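Local coordinates for protein predicted phosphatase, HAD family (Clostridium acetobutylicum, PDB 3MC1) that probably acts as a phosphatase of the haloacid dehalogenase (HAD) superfamily, removing phosphate from a substrate not yet identified, at residues D39-S42 with L43-F46; N60-E63 with E64-T67; D71-R74 with D75-A79; I148-A151 with M152-N156; S206-E209 with L210-I214. One frame throughout, in Å; residues are numbered along the deposited sequence.

Contact 1: D39-S42 with L43-F46; sequences DLSS and LNKF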
loop_
_atom_site.group_PDB
_atom_site.type_symbol
_atom_site.label_atom_id
_atom_site.label_comp_id
_atom_site.label_asym_id
_atom_site.label_seq_id
_atom_site.Cartn_x
_atom_site.Cartn_y
_atom_site.Cartn_z
ATOM N N ASP A 39 13.837 -7.883 -16.871
ATOM C CA ASP A 39 14.021 -6.610 -16.197
ATOM C C ASP A 39 13.035 -6.456 -15.047
ATOM O O ASP A 39 11.880 -6.875 -15.135
ATOM C CB ASP A 39 13.874 -5.451 -17.186
ATOM C CG ASP A 39 12.459 -5.285 -17.691
ATOM O OD1 ASP A 39 11.858 -6.294 -18.110
ATOM O OD2 ASP A 39 11.952 -4.143 -17.675
ATOM N N LEU A 40 13.520 -5.854 -13.967
ATOM C CA LEU A 40 12.741 -5.629 -12.760
ATOM C C LEU A 40 11.371 -5.039 -13.037
ATOM O O LEU A 40 10.376 -5.445 -12.435
ATOM C CB LEU A 40 13.516 -4.703 -11.824
ATOM C CG LEU A 40 14.883 -5.217 -11.365
ATOM C CD1 LEU A 40 15.634 -4.109 -10.654
ATOM C CD2 LEU A 40 14.691 -6.415 -10.454
ATOM N N SER A 41 11.323 -4.079 -13.953
ATOM C CA SER A 41 10.078 -3.415 -14.306
ATOM C C SER A 41 8.922 -4.388 -14.542
ATOM O O SER A 41 7.766 -4.063 -14.278
ATOM C CB SER A 41 10.287 -2.554 -15.550
ATOM O OG SER A 41 9.120 -1.806 -15.845
ATOM N N SER A 42 9.230 -5.584 -15.034
ATOM C CA SER A 42 8.186 -6.567 -15.292
ATOM C C SER A 42 7.612 -7.133 -13.991
ATOM O O SER A 42 6.643 -7.896 -14.005
ATOM C CB SER A 42 8.730 -7.701 -16.166
ATOM O OG SER A 42 9.713 -8.455 -15.487
ATOM N N LEU A 43 8.212 -6.758 -12.867
ATOM C CA LEU A 43 7.747 -7.228 -11.570
ATOM C C LEU A 43 7.025 -6.117 -10.801
ATOM O O LEU A 43 6.735 -6.263 -9.617
ATOM C CB LEU A 43 8.928 -7.755 -10.742
ATOM C CG LEU A 43 9.698 -8.934 -11.344
ATOM C CD1 LEU A 43 10.855 -9.327 -10.434
ATOM C CD2 LEU A 43 8.750 -10.102 -11.550
ATOM N N ASN A 44 6.732 -5.010 -11.477
ATOM C CA ASN A 44 6.039 -3.895 -10.835
ATOM C C ASN A 44 4.681 -4.298 -10.281
ATOM O O ASN A 44 4.246 -3.764 -9.263
ATOM C CB ASN A 44 5.854 -2.730 -11.817
ATOM C CG ASN A 44 7.125 -1.926 -12.017
ATOM O OD1 ASN A 44 8.180 -2.274 -11.485
ATOM N ND2 ASN A 44 7.034 -0.850 -12.792
ATOM N N LYS A 45 4.020 -5.240 -10.951
ATOM C CA LYS A 45 2.697 -5.695 -10.530
ATOM C C LYS A 45 2.707 -6.311 -9.134
ATOM O O LYS A 45 1.648 -6.502 -8.530
ATOM C CB LYS A 45 2.129 -6.717 -11.525
ATOM C CG LYS A 45 2.824 -8.065 -11.491
ATOM C CD LYS A 45 4.014 -8.113 -12.429
ATOM C CE LYS A 45 3.577 -8.514 -13.830
ATOM N NZ LYS A 45 3.040 -9.908 -13.856
ATOM N N PHE A 46 3.899 -6.636 -8.637
ATOM C CA PHE A 46 4.058 -7.211 -7.300
ATOM C C PHE A 46 3.983 -6.105 -6.245
ATOM O O PHE A 46 3.929 -6.377 -5.041
ATOM C CB PHE A 46 5.419 -7.913 -7.183
ATOM C CG PHE A 46 5.389 -9.392 -7.495
ATOM C CD1 PHE A 46 5.248 -10.328 -6.474
ATOM C CD2 PHE A 46 5.536 -9.847 -8.802
ATOM C CE1 PHE A 46 5.259 -11.704 -6.752
ATOM C CE2 PHE A 46 5.548 -11.217 -9.089
ATOM C CZ PHE A 46 5.410 -12.143 -8.064
#
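Leu-43 N donates to Leu-40 O at 2.6 Å, and one residue further on, Asn-44 N donates to Ser-41 O at 3.1 Å; both are i to i+3 bonds, the spacing of a 3-10 turn. In each the donor stands above the carbonyl plane, 37° out of it at Leu-40 and 64° at Ser-41, so neither uses a lone-pair direction.

The side chains follow the same three-residue spacing. Asn-44 folds its amide back over the carbonyl that its own N-H engages, CG coming within 3.2 Å of Ser-41 O, while ND2 is 3.8 Å from Ser-41 OG, too far for more than a loose polar approach. These turns belong to the connection between helices 19-31 and 51-59, in the helical part of the molecule set apart from the parallel HAD sheet, where cap domains of this family are inserted. Leu-40 rests on Thr-23 and Lys-27 of the first helix; Leu-43 reaches Tyr-59 of the second. Lys-45 takes the cramped first torsion, CG between N and the carbonyl carbon (chi1 71°), and three further bends curl its chain backward until CD lies 3.1 Å from Ser-42 O. Its ammonium end makes a cation-pi contact with Tyr-58, whose ring also meets that of Phe-46.

Contact 2: N60-E63 with E64-T67; sequences NFDE and ETAT
Over one face of the Phe-61 ring sits the methyl of Thr-65: CG2 is 3.8 Å from the ring centroid and 23° off the normal, a CH-pi contact displaced toward the CD1 rim. The two side chains cross at about a right angle. Beside the ring, Phe-61 CB packs on Ala-66 CB at 4.1 Å. The other flat groups are carboxylates: those of Asp-62 and Glu-64 are turned 28° apart, with Asp-62 OD2 3.7 Å from Glu-64 OE2, a like-charge approach at an exposed corner that probably costs some energy.

Asp-62 is the N-cap of helix 63-81. Its CG lies between the backbone N and the carbonyl carbon (chi1 59°), which swings OD1 over the first turn to accept from Thr-65 N at 2.7 Å, nearly along the C-O axis. Thr-65 OG1 gives OD1 a second bond of 2.9 Å from above the carboxylate plane, so one oxygen is gripped twice by one residue. Because OG1 stands beside the backbone N of Thr-65, CG2 is left anti to that N and faces Phe-61. Two residues on, Thr-67 repeats the double grip on a carbonyl: its N and OG1 both donate to Glu-63 O, OG1 at 2.9 Å.

The corner joins helix 51-59 to helix 63-81, with Phe-61 and Ala-66 packed on Phe-55, Ala-66 also on Met-56, and Glu-63 salt-bridged to Lys-52.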
loop_
_atom_site.group_PDB
_atom_site.type_symbol
_atom_site.label_atom_id
_atom_site.label_comp_id
_atom_site.label_asym_id
_atom_site.label_seq_id
_atom_site.Cartn_x
_atom_site.Cartn_y
_atom_site.Cartn_z
ATOM N N ASN A 60 2.018 -19.495 -10.461
ATOM C CA ASN A 60 1.231 -20.675 -10.130
ATOM C C ASN A 60 1.714 -21.478 -8.932
ATOM O O ASN A 60 1.454 -22.675 -8.852
ATOM C CB ASN A 60 1.137 -21.601 -11.347
ATOM C CG ASN A 60 0.493 -20.924 -12.545
ATOM O OD1 ASN A 60 -0.586 -20.334 -12.437
ATOM N ND2 ASN A 60 1.152 -21.011 -13.699
ATOM N N PHE A 61 2.415 -20.834 -8.003
ATOM C CA PHE A 61 2.888 -21.537 -6.812
ATOM C C PHE A 61 1.693 -21.910 -5.955
ATOM O O PHE A 61 0.645 -21.263 -6.026
ATOM C CB PHE A 61 3.807 -20.652 -5.961
ATOM C CG PHE A 61 5.167 -20.414 -6.551
ATOM C CD1 PHE A 61 5.758 -21.352 -7.400
ATOM C CD2 PHE A 61 5.892 -19.278 -6.199
ATOM C CE1 PHE A 61 7.054 -21.159 -7.886
ATOM C CE2 PHE A 61 7.187 -19.074 -6.677
ATOM C CZ PHE A 61 7.770 -20.015 -7.519
ATOM N N ASP A 62 1.836 -22.956 -5.152
ATOM C CA ASP A 62 0.749 -23.324 -4.265
ATOM C C ASP A 62 0.993 -22.561 -2.970
ATOM O O ASP A 62 1.992 -21.848 -2.847
ATOM C CB ASP A 62 0.694 -24.845 -4.005
ATOM C CG ASP A 62 1.969 -25.402 -3.385
ATOM O OD1 ASP A 62 2.650 -24.689 -2.623
ATOM O OD2 ASP A 62 2.278 -26.583 -3.648
ATOM N N GLU A 63 0.082 -22.704 -2.019
ATOM C CA GLU A 63 0.185 -22.019 -0.737
ATOM C C GLU A 63 1.576 -22.127 -0.108
ATOM O O GLU A 63 2.238 -21.118 0.133
ATOM C CB GLU A 63 -0.850 -22.592 0.229
ATOM C CG GLU A 63 -1.146 -21.724 1.438
ATOM C CD GLU A 63 -1.986 -20.510 1.088
ATOM O OE1 GLU A 63 -3.018 -20.675 0.401
ATOM O OE2 GLU A 63 -1.626 -19.395 1.512
ATOM N N GLU A 64 2.013 -23.358 0.153
ATOM C CA GLU A 64 3.311 -23.608 0.778
ATOM C C GLU A 64 4.524 -23.113 -0.015
ATOM O O GLU A 64 5.486 -22.610 0.569
ATOM C CB GLU A 64 3.463 -25.106 1.080
ATOM C CG GLU A 64 3.595 -25.985 -0.157
ATOM C CD GLU A 64 3.640 -27.473 0.171
ATOM O OE1 GLU A 64 4.462 -27.882 1.026
ATOM O OE2 GLU A 64 2.853 -28.235 -0.438
ATOM N N THR A 65 4.489 -23.258 -1.337
ATOM C CA THR A 65 5.604 -22.814 -2.170
ATOM C C THR A 65 5.692 -21.289 -2.195
ATOM O O THR A 65 6.786 -20.717 -2.221
ATOM C CB THR A 65 5.469 -23.309 -3.620
ATOM O OG1 THR A 65 5.335 -24.735 -3.632
ATOM C CG2 THR A 65 6.704 -22.929 -4.421
ATOM N N ALA A 66 4.533 -20.636 -2.197
ATOM C CA ALA A 66 4.487 -19.180 -2.205
ATOM C C ALA A 66 5.049 -18.687 -0.878
ATOM O O ALA A 66 5.707 -17.647 -0.811
ATOM C CB ALA A 66 3.050 -18.696 -2.391
ATOM N N THR A 67 4.793 -19.448 0.177
ATOM C CA THR A 67 5.280 -19.092 1.500
ATOM C C THR A 67 6.801 -19.155 1.553
ATOM O O THR A 67 7.443 -18.353 2.235
ATOM C CB THR A 67 4.695 -20.021 2.566
ATOM O OG1 THR A 67 3.273 -19.867 2.592
ATOM C CG2 THR A 67 5.260 -19.683 3.935
#

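Contact 3: D71-R74 with D75-A79; sequences DYYR and DYFKA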
loop_
_atom_site.group_PDB
_atom_site.type_symbol
_atom_site.label_atom_id
_atom_site.label_comp_id
_atom_site.label_asym_id
_atom_site.label_seq_id
_atom_site.Cartn_x
_atom_site.Cartn_y
_atom_site.Cartn_z
ATOM N N ASP A 71 9.548 -15.973 2.052
ATOM C CA ASP A 71 10.684 -15.948 2.966
ATOM C C ASP A 71 11.977 -15.523 2.281
ATOM O O ASP A 71 12.761 -14.771 2.862
ATOM C CB ASP A 71 10.862 -17.308 3.640
ATOM C CG ASP A 71 9.783 -17.586 4.654
ATOM O OD1 ASP A 71 9.367 -16.629 5.341
ATOM O OD2 ASP A 71 9.352 -18.750 4.777
ATOM N N TYR A 72 12.212 -15.995 1.054
ATOM C CA TYR A 72 13.423 -15.603 0.330
ATOM C C TYR A 72 13.360 -14.100 0.078
ATOM O O TYR A 72 14.346 -13.382 0.230
ATOM C CB TYR A 72 13.531 -16.307 -1.025
ATOM C CG TYR A 72 13.799 -17.790 -0.962
ATOM C CD1 TYR A 72 14.660 -18.326 -0.007
ATOM C CD2 TYR A 72 13.211 -18.657 -1.883
ATOM C CE1 TYR A 72 14.928 -19.695 0.030
ATOM C CE2 TYR A 72 13.470 -20.022 -1.857
ATOM C CZ TYR A 72 14.328 -20.535 -0.896
ATOM O OH TYR A 72 14.569 -21.890 -0.853
ATOM N N TYR A 73 12.188 -13.646 -0.340
ATOM C CA TYR A 73 11.948 -12.239 -0.610
ATOM C C TYR A 73 12.376 -11.440 0.620
ATOM O O TYR A 73 13.133 -10.475 0.514
ATOM C CB TYR A 73 10.455 -12.035 -0.879
ATOM C CG TYR A 73 9.984 -10.594 -0.916
ATOM C CD1 TYR A 73 9.686 -9.977 -2.125
ATOM C CD2 TYR A 73 9.768 -9.871 0.269
ATOM C CE1 TYR A 73 9.174 -8.682 -2.165
ATOM C CE2 TYR A 73 9.264 -8.568 0.239
ATOM C CZ TYR A 73 8.965 -7.985 -0.981
ATOM O OH TYR A 73 8.420 -6.725 -1.032
ATOM N N ARG A 74 11.907 -11.867 1.791
ATOM C CA ARG A 74 12.224 -11.162 3.030
ATOM C C ARG A 74 13.687 -11.181 3.446
ATOM O O ARG A 74 14.150 -10.234 4.074
ATOM C CB ARG A 74 11.336 -11.671 4.160
ATOM C CG ARG A 74 9.889 -11.217 3.978
ATOM C CD ARG A 74 8.955 -11.874 4.965
ATOM N NE ARG A 74 7.573 -11.446 4.766
ATOM C CZ ARG A 74 6.534 -11.979 5.399
ATOM N NH1 ARG A 74 6.725 -12.964 6.266
ATOM N NH2 ARG A 74 5.308 -11.532 5.170
ATOM N N ASP A 75 14.413 -12.248 3.103
ATOM C CA ASP A 75 15.834 -12.322 3.433
ATOM C C ASP A 75 16.526 -11.096 2.872
ATOM O O ASP A 75 17.429 -10.537 3.500
ATOM C CB ASP A 75 16.499 -13.563 2.818
ATOM C CG ASP A 75 15.881 -14.857 3.287
ATOM O OD1 ASP A 75 15.487 -14.944 4.469
ATOM O OD2 ASP A 75 15.812 -15.801 2.472
ATOM N N TYR A 76 16.109 -10.693 1.675
ATOM C CA TYR A 76 16.684 -9.535 1.013
ATOM C C TYR A 76 15.976 -8.220 1.372
ATOM O O TYR A 76 16.621 -7.188 1.558
ATOM C CB TYR A 76 16.631 -9.718 -0.501
ATOM C CG TYR A 76 17.210 -8.549 -1.262
ATOM C CD1 TYR A 76 18.583 -8.463 -1.522
ATOM C CD2 TYR A 76 16.393 -7.499 -1.687
ATOM C CE1 TYR A 76 19.123 -7.356 -2.184
ATOM C CE2 TYR A 76 16.919 -6.396 -2.343
ATOM C CZ TYR A 76 18.281 -6.327 -2.591
ATOM O OH TYR A 76 18.790 -5.233 -3.254
ATOM N N PHE A 77 14.648 -8.260 1.444
ATOM C CA PHE A 77 13.879 -7.053 1.749
ATOM C C PHE A 77 14.125 -6.473 3.133
ATOM O O PHE A 77 14.310 -5.268 3.285
ATOM C CB PHE A 77 12.384 -7.318 1.599
ATOM C CG PHE A 77 11.546 -6.083 1.744
ATOM C CD1 PHE A 77 11.401 -5.211 0.675
ATOM C CD2 PHE A 77 10.939 -5.768 2.960
ATOM C CE1 PHE A 77 10.664 -4.035 0.807
ATOM C CE2 PHE A 77 10.197 -4.588 3.101
ATOM C CZ PHE A 77 10.064 -3.726 2.023
ATOM N N LYS A 78 14.124 -7.326 4.147
ATOM C CA LYS A 78 14.312 -6.848 5.508
ATOM C C LYS A 78 15.627 -6.107 5.721
ATOM O O LYS A 78 15.715 -5.232 6.584
ATOM C CB LYS A 78 14.252 -8.017 6.489
ATOM C CG LYS A 78 15.491 -8.910 6.428
ATOM C CD LYS A 78 15.324 -10.166 7.257
ATOM C CE LYS A 78 16.600 -11.015 7.240
ATOM N NZ LYS A 78 16.424 -12.285 8.006
ATOM N N ALA A 79 16.637 -6.436 4.924
ATOM C CA ALA A 79 17.957 -5.841 5.105
ATOM C C ALA A 79 18.415 -4.860 4.044
ATOM O O ALA A 79 19.275 -4.021 4.310
ATOM C CB ALA A 79 19.006 -6.960 5.252
#
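Tyr-73 and Phe-77 both hold CG anti to the backbone N (chi1 169° and -173°), and this shared torsion sends the two side chains off the same side of helix 63-81, side by side and pointing the same way. Their planes differ by 21°, yet the centroids are 5.4 Å apart, so the rings are slid past each other and barely overlap. The closest touch between the side chains is made by the CE2 corner of the tyrosine, 3.6 Å from Phe-77 CB, while the hydroxyl comes over a face of the phenylalanine ring, OH 3.8 Å from CD1. Beneath them Phe-77 N donates to Tyr-73 O at 2.8 Å, in the carbonyl plane.

On the outer side of the helix, Asp-75 keeps its carboxylate beside Tyr-72. Asp-75 OD2 meets the tyrosine ring at its edge, near the plane, 3.7 Å from CD1. The alkyl chain of Lys-78 runs over the carbonyl of Arg-74, CG 3.0 Å from Arg-74 O, which accepts from Lys-78 N.

The ring pair faces inward: Tyr-73 lies on Ile-22 and Ser-25 of helix 19-31, and Phe-77 and Phe-115 form a T-shaped (edge-to-face) pair. Arg-74 extends away to Leu-137 O. The chemistry is therefore divided between a buried aromatic side held by dispersion and a polar side where the electropositive ring edge of Tyr-72 probably offers Asp-75 a mild attraction, probably offset because Asp-75 OD1 and OD2 both lie 3.2 Å from Asp-71 O, acceptor against acceptor.

Contact 4: I148-A151 with M152-N156; sequences IRYA and MESLN
The hydroxyl of Ser-154 sits over the centre of the Tyr-150 ring, 3.5 Å above its plane, while bonding to the backbone of that same tyrosine. OG donates to Tyr-150 O at 2.8 Å, and Ser-154 N donates to it as well, the two approaching from opposite faces of the carbonyl plane. Two torsions make this possible: Tyr-150 has CG anti to its N (chi1 -174°), leaning the ring forward along the helix, toward Ser-154, and Ser-154 sets OG beside its own N (chi1 -63°). With its proton directed at the carbonyl, OG presents oxygen to the ring, and the contact is best read as packing.

All this occurs in the last turns of helix 144-155, which flanks the parallel sheet of the HAD core; Ala-151 lies on Val-133, and Leu-155 reaches Ala-131 and Val-106. A Schellman motif ends the helix, with Asn-156 in the positive-phi position, its N weakly bonded to Glu-153 O and Ile-157 N paired with Met-152 O.

On the buried side, Ile-148 and Met-152, a selenomethionine, run side by side in the same direction, CG2 3.8 Å from SE, and both touch Leu-180. Arg-149 and Glu-153 cross on another side without a salt bridge: Glu-153 OE2 meets the aliphatic part, 3.4 Å from Arg-149 CG, whereas Arg-149 NE is 5.3 Å away from OE2. The guanidinium is instead bonded through NH2 to Lys-177 O.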
loop_
_atom_site.group_PDB
_atom_site.type_symbol
_atom_site.label_atom_id
_atom_site.label_comp_id
_atom_site.label_asym_id
_atom_site.label_seq_id
_atom_site.Cartn_x
_atom_site.Cartn_y
_atom_site.Cartn_z
ATOM N N ILE A 148 -7.985 -2.928 6.387
ATOM C CA ILE A 148 -8.756 -1.703 6.547
ATOM C C ILE A 148 -9.800 -1.932 7.656
ATOM O O ILE A 148 -9.984 -1.091 8.532
ATOM C CB ILE A 148 -9.466 -1.313 5.225
ATOM C CG1 ILE A 148 -8.431 -0.795 4.214
ATOM C CG2 ILE A 148 -10.534 -0.256 5.502
ATOM C CD1 ILE A 148 -8.973 -0.569 2.787
ATOM N N ARG A 149 -10.463 -3.087 7.614
ATOM C CA ARG A 149 -11.486 -3.418 8.603
ATOM C C ARG A 149 -10.910 -3.456 10.015
ATOM O O ARG A 149 -11.541 -2.984 10.956
ATOM C CB ARG A 149 -12.130 -4.774 8.275
ATOM C CG ARG A 149 -13.396 -5.064 9.079
ATOM C CD ARG A 149 -14.059 -6.369 8.657
ATOM N NE ARG A 149 -14.309 -6.441 7.219
ATOM C CZ ARG A 149 -15.147 -5.651 6.558
ATOM N NH1 ARG A 149 -15.826 -4.714 7.207
ATOM N NH2 ARG A 149 -15.316 -5.802 5.248
ATOM N N TYR A 150 -9.716 -4.024 10.162
ATOM C CA TYR A 150 -9.071 -4.111 11.467
ATOM C C TYR A 150 -8.617 -2.731 11.924
ATOM O O TYR A 150 -8.711 -2.404 13.098
ATOM C CB TYR A 150 -7.866 -5.062 11.418
ATOM C CG TYR A 150 -7.229 -5.317 12.773
ATOM C CD1 TYR A 150 -7.939 -5.944 13.800
ATOM C CD2 TYR A 150 -5.925 -4.915 13.033
ATOM C CE1 TYR A 150 -7.356 -6.160 15.059
ATOM C CE2 TYR A 150 -5.337 -5.121 14.279
ATOM C CZ TYR A 150 -6.052 -5.742 15.289
ATOM O OH TYR A 150 -5.451 -5.933 16.520
ATOM N N ALA A 151 -8.119 -1.923 10.995
ATOM C CA ALA A 151 -7.671 -0.578 11.337
ATOM C C ALA A 151 -8.868 0.235 11.840
ATOM O O ALA A 151 -8.780 0.934 12.855
ATOM C CB ALA A 151 -7.053 0.097 10.115
HETATM N N MSE A 152 -9.984 0.139 11.123
HETATM C CA MSE A 152 -11.186 0.857 11.510
HETATM C C MSE A 152 -11.674 0.351 12.870
HETATM O O MSE A 152 -12.000 1.146 13.753
HETATM C CB MSE A 152 -12.254 0.686 10.432
HETATM C CG MSE A 152 -11.871 1.369 9.120
HETATM SE SE MSE A 152 -13.194 1.171 7.729
HETATM C CE MSE A 152 -14.518 2.422 8.404
ATOM N N GLU A 153 -11.704 -0.965 13.046
ATOM C CA GLU A 153 -12.116 -1.551 14.318
ATOM C C GLU A 153 -11.210 -1.082 15.460
ATOM O O GLU A 153 -11.688 -0.717 16.536
ATOM C CB GLU A 153 -12.078 -3.081 14.234
ATOM C CG GLU A 153 -13.189 -3.680 13.380
ATOM C CD GLU A 153 -13.084 -5.181 13.264
ATOM O OE1 GLU A 153 -12.304 -5.778 14.031
ATOM O OE2 GLU A 153 -13.781 -5.764 12.409
ATOM N N SER A 154 -9.902 -1.080 15.215
ATOM C CA SER A 154 -8.924 -0.677 16.220
ATOM C C SER A 154 -9.025 0.769 16.661
ATOM O O SER A 154 -8.784 1.082 17.827
ATOM C CB SER A 154 -7.508 -0.926 15.702
ATOM O OG SER A 154 -7.301 -2.305 15.469
ATOM N N LEU A 155 -9.367 1.649 15.727
ATOM C CA LEU A 155 -9.479 3.074 16.020
ATOM C C LEU A 155 -10.930 3.520 16.157
ATOM O O LEU A 155 -11.205 4.697 16.362
ATOM C CB LEU A 155 -8.795 3.879 14.911
ATOM C CG LEU A 155 -7.274 3.719 14.813
ATOM C CD1 LEU A 155 -6.786 3.999 13.392
ATOM C CD2 LEU A 155 -6.630 4.664 15.799
ATOM N N ASN A 156 -11.850 2.569 16.040
ATOM C CA ASN A 156 -13.277 2.850 16.126
ATOM C C ASN A 156 -13.684 3.925 15.114
ATOM O O ASN A 156 -14.313 4.927 15.461
ATOM C CB ASN A 156 -13.649 3.295 17.539
ATOM C CG ASN A 156 -15.142 3.336 17.752
ATOM O OD1 ASN A 156 -15.834 2.344 17.520
ATOM N ND2 ASN A 156 -15.650 4.484 18.190
#

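Contact 5: S206-E209 with L210-I214; sequences SVDE and LHKKI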
loop_
_atom_site.group_PDB
_atom_site.type_symbol
_atom_site.label_atom_id
_atom_site.label_comp_id
_atom_site.label_asym_id
_atom_site.label_seq_id
_atom_site.Cartn_x
_atom_site.Cartn_y
_atom_site.Cartn_z
ATOM N N SER A 206 -1.776 13.292 -9.382
ATOM C CA SER A 206 -0.644 13.866 -8.661
ATOM C C SER A 206 -0.981 14.047 -7.189
ATOM O O SER A 206 -2.150 14.021 -6.805
ATOM C CB SER A 206 -0.269 15.230 -9.240
ATOM O OG SER A 206 -1.253 16.190 -8.895
ATOM N N VAL A 207 0.049 14.247 -6.371
ATOM C CA VAL A 207 -0.130 14.447 -4.939
ATOM C C VAL A 207 -0.889 15.745 -4.677
ATOM O O VAL A 207 -1.675 15.830 -3.734
ATOM C CB VAL A 207 1.240 14.491 -4.199
ATOM C CG1 VAL A 207 1.037 14.808 -2.723
ATOM C CG2 VAL A 207 1.957 13.161 -4.351
ATOM N N ASP A 208 -0.657 16.757 -5.503
ATOM C CA ASP A 208 -1.359 18.021 -5.310
ATOM C C ASP A 208 -2.840 17.838 -5.613
ATOM O O ASP A 208 -3.697 18.390 -4.923
ATOM C CB ASP A 208 -0.785 19.117 -6.205
ATOM C CG ASP A 208 -1.380 20.481 -5.895
ATOM O OD1 ASP A 208 -1.292 20.910 -4.723
ATOM O OD2 ASP A 208 -1.936 21.119 -6.813
ATOM N N GLU A 209 -3.134 17.066 -6.655
ATOM C CA GLU A 209 -4.518 16.786 -7.032
ATOM C C GLU A 209 -5.176 16.005 -5.900
ATOM O O GLU A 209 -6.368 16.160 -5.631
ATOM C CB GLU A 209 -4.564 15.938 -8.303
ATOM C CG GLU A 209 -4.165 16.656 -9.578
ATOM C CD GLU A 209 -5.321 17.406 -10.211
ATOM O OE1 GLU A 209 -5.457 17.325 -11.451
ATOM O OE2 GLU A 209 -6.088 18.074 -9.477
ATOM N N LEU A 210 -4.383 15.146 -5.261
ATOM C CA LEU A 210 -4.850 14.325 -4.152
ATOM C C LEU A 210 -5.224 15.243 -2.992
ATOM O O LEU A 210 -6.272 15.088 -2.376
ATOM C CB LEU A 210 -3.736 13.351 -3.733
ATOM C CG LEU A 210 -3.966 12.425 -2.538
ATOM C CD1 LEU A 210 -5.239 11.604 -2.726
ATOM C CD2 LEU A 210 -2.753 11.515 -2.386
ATOM N N HIS A 211 -4.363 16.216 -2.718
ATOM C CA HIS A 211 -4.600 17.165 -1.640
ATOM C C HIS A 211 -5.940 17.868 -1.842
ATOM O O HIS A 211 -6.786 17.877 -0.950
ATOM C CB HIS A 211 -3.468 18.197 -1.599
ATOM C CG HIS A 211 -3.519 19.110 -0.412
ATOM N ND1 HIS A 211 -4.609 19.908 -0.128
ATOM C CD2 HIS A 211 -2.619 19.346 0.571
ATOM C CE1 HIS A 211 -4.378 20.590 0.978
ATOM N NE2 HIS A 211 -3.177 20.267 1.424
ATOM N N LYS A 212 -6.128 18.443 -3.028
ATOM C CA LYS A 212 -7.353 19.169 -3.368
ATOM C C LYS A 212 -8.597 18.310 -3.208
ATOM O O LYS A 212 -9.591 18.742 -2.621
ATOM C CB LYS A 212 -7.289 19.666 -4.813
ATOM C CG LYS A 212 -6.126 20.594 -5.124
ATOM C CD LYS A 212 -6.181 21.040 -6.582
ATOM C CE LYS A 212 -5.041 21.983 -6.935
ATOM N NZ LYS A 212 -5.085 23.233 -6.140
ATOM N N LYS A 213 -8.528 17.088 -3.730
ATOM C CA LYS A 213 -9.645 16.150 -3.681
ATOM C C LYS A 213 -10.036 15.749 -2.266
ATOM O O LYS A 213 -11.221 15.605 -1.965
ATOM C CB LYS A 213 -9.307 14.891 -4.481
ATOM C CG LYS A 213 -10.514 14.036 -4.813
ATOM C CD LYS A 213 -11.429 14.775 -5.781
ATOM C CE LYS A 213 -12.438 13.846 -6.442
ATOM N NZ LYS A 213 -13.246 14.574 -7.457
ATOM N N ILE A 214 -9.048 15.544 -1.403
ATOM C CA ILE A 214 -9.340 15.160 -0.029
ATOM C C ILE A 214 -10.182 16.243 0.627
ATOM O O ILE A 214 -11.146 15.959 1.337
ATOM C CB ILE A 214 -8.048 14.959 0.794
ATOM C CG1 ILE A 214 -7.304 13.717 0.294
ATOM C CG2 ILE A 214 -8.387 14.804 2.278
ATOM C CD1 ILE A 214 -5.990 13.464 1.016
#
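Asp-208 and Lys-212, one turn apart, meet across the opening turns of helix 207-215, whose N-cap is Ser-206. The lysine chain runs extended past the backbone, CG 3.3 Å from Asp-208 O, then bends at its last torsion (chi4 -62°). As a result CE is nearer the carboxylate than the ammonium is: Asp-208 OD2 lies 3.2 Å from CE but 3.9 Å from NZ, so the salt bridge is long and probably weak. Glu-209 approaches the same chain obliquely, its OE2 4.1 Å from Lys-212 CD, without pairing with the ammonium.

Regular helical bonds set this spacing, among them Lys-212 N to Asp-208 O at 3.1 Å and nearly straight. Two residues earlier, Ser-206 O accepts from Leu-210 N.

Farther out, the other sides of the helix fix its place against the HAD sheet. Leu-210 is buried against Val-204 of the outermost strand 202-204 and against Ile-183 and Val-185 of strand 182-185, and also touches Leu-94 of helix 91-101. His-211 lies on Leu-94 too, and its NE2 is hydrogen-bonded to Ser-97 in that helix. At the N-terminus Ser-206 caps the helix: with OG between N and the carbonyl carbon (chi1 72°), Ser-206 OG accepts from Glu-209 N at 3.1 Å, the N-H...O angle being 158°.

The five contacts fall into two groups. Contacts 1, 2 and 3 lie in the helical region inserted after the first strand: 2 and 3 share helix 63-81, their centres 16 Å apart, and contact 1 comes within about 6 Å of contact 3 at the nearest atoms. Contacts 4 and 5 belong to helices packed on the parallel sheet, with centres 24 Å apart. Contacts 2 and 5 are on opposite sides of the chain's centre, 38 Å between centres. A sodium ion at Asp-10, Asp-12 and Asp-167 marks the probable active site between the groups; the side chain of Asn-44 in contact 1 is about 11 Å from the bound sodium ion, as are those of Tyr-73, Ile-148 and Leu-210.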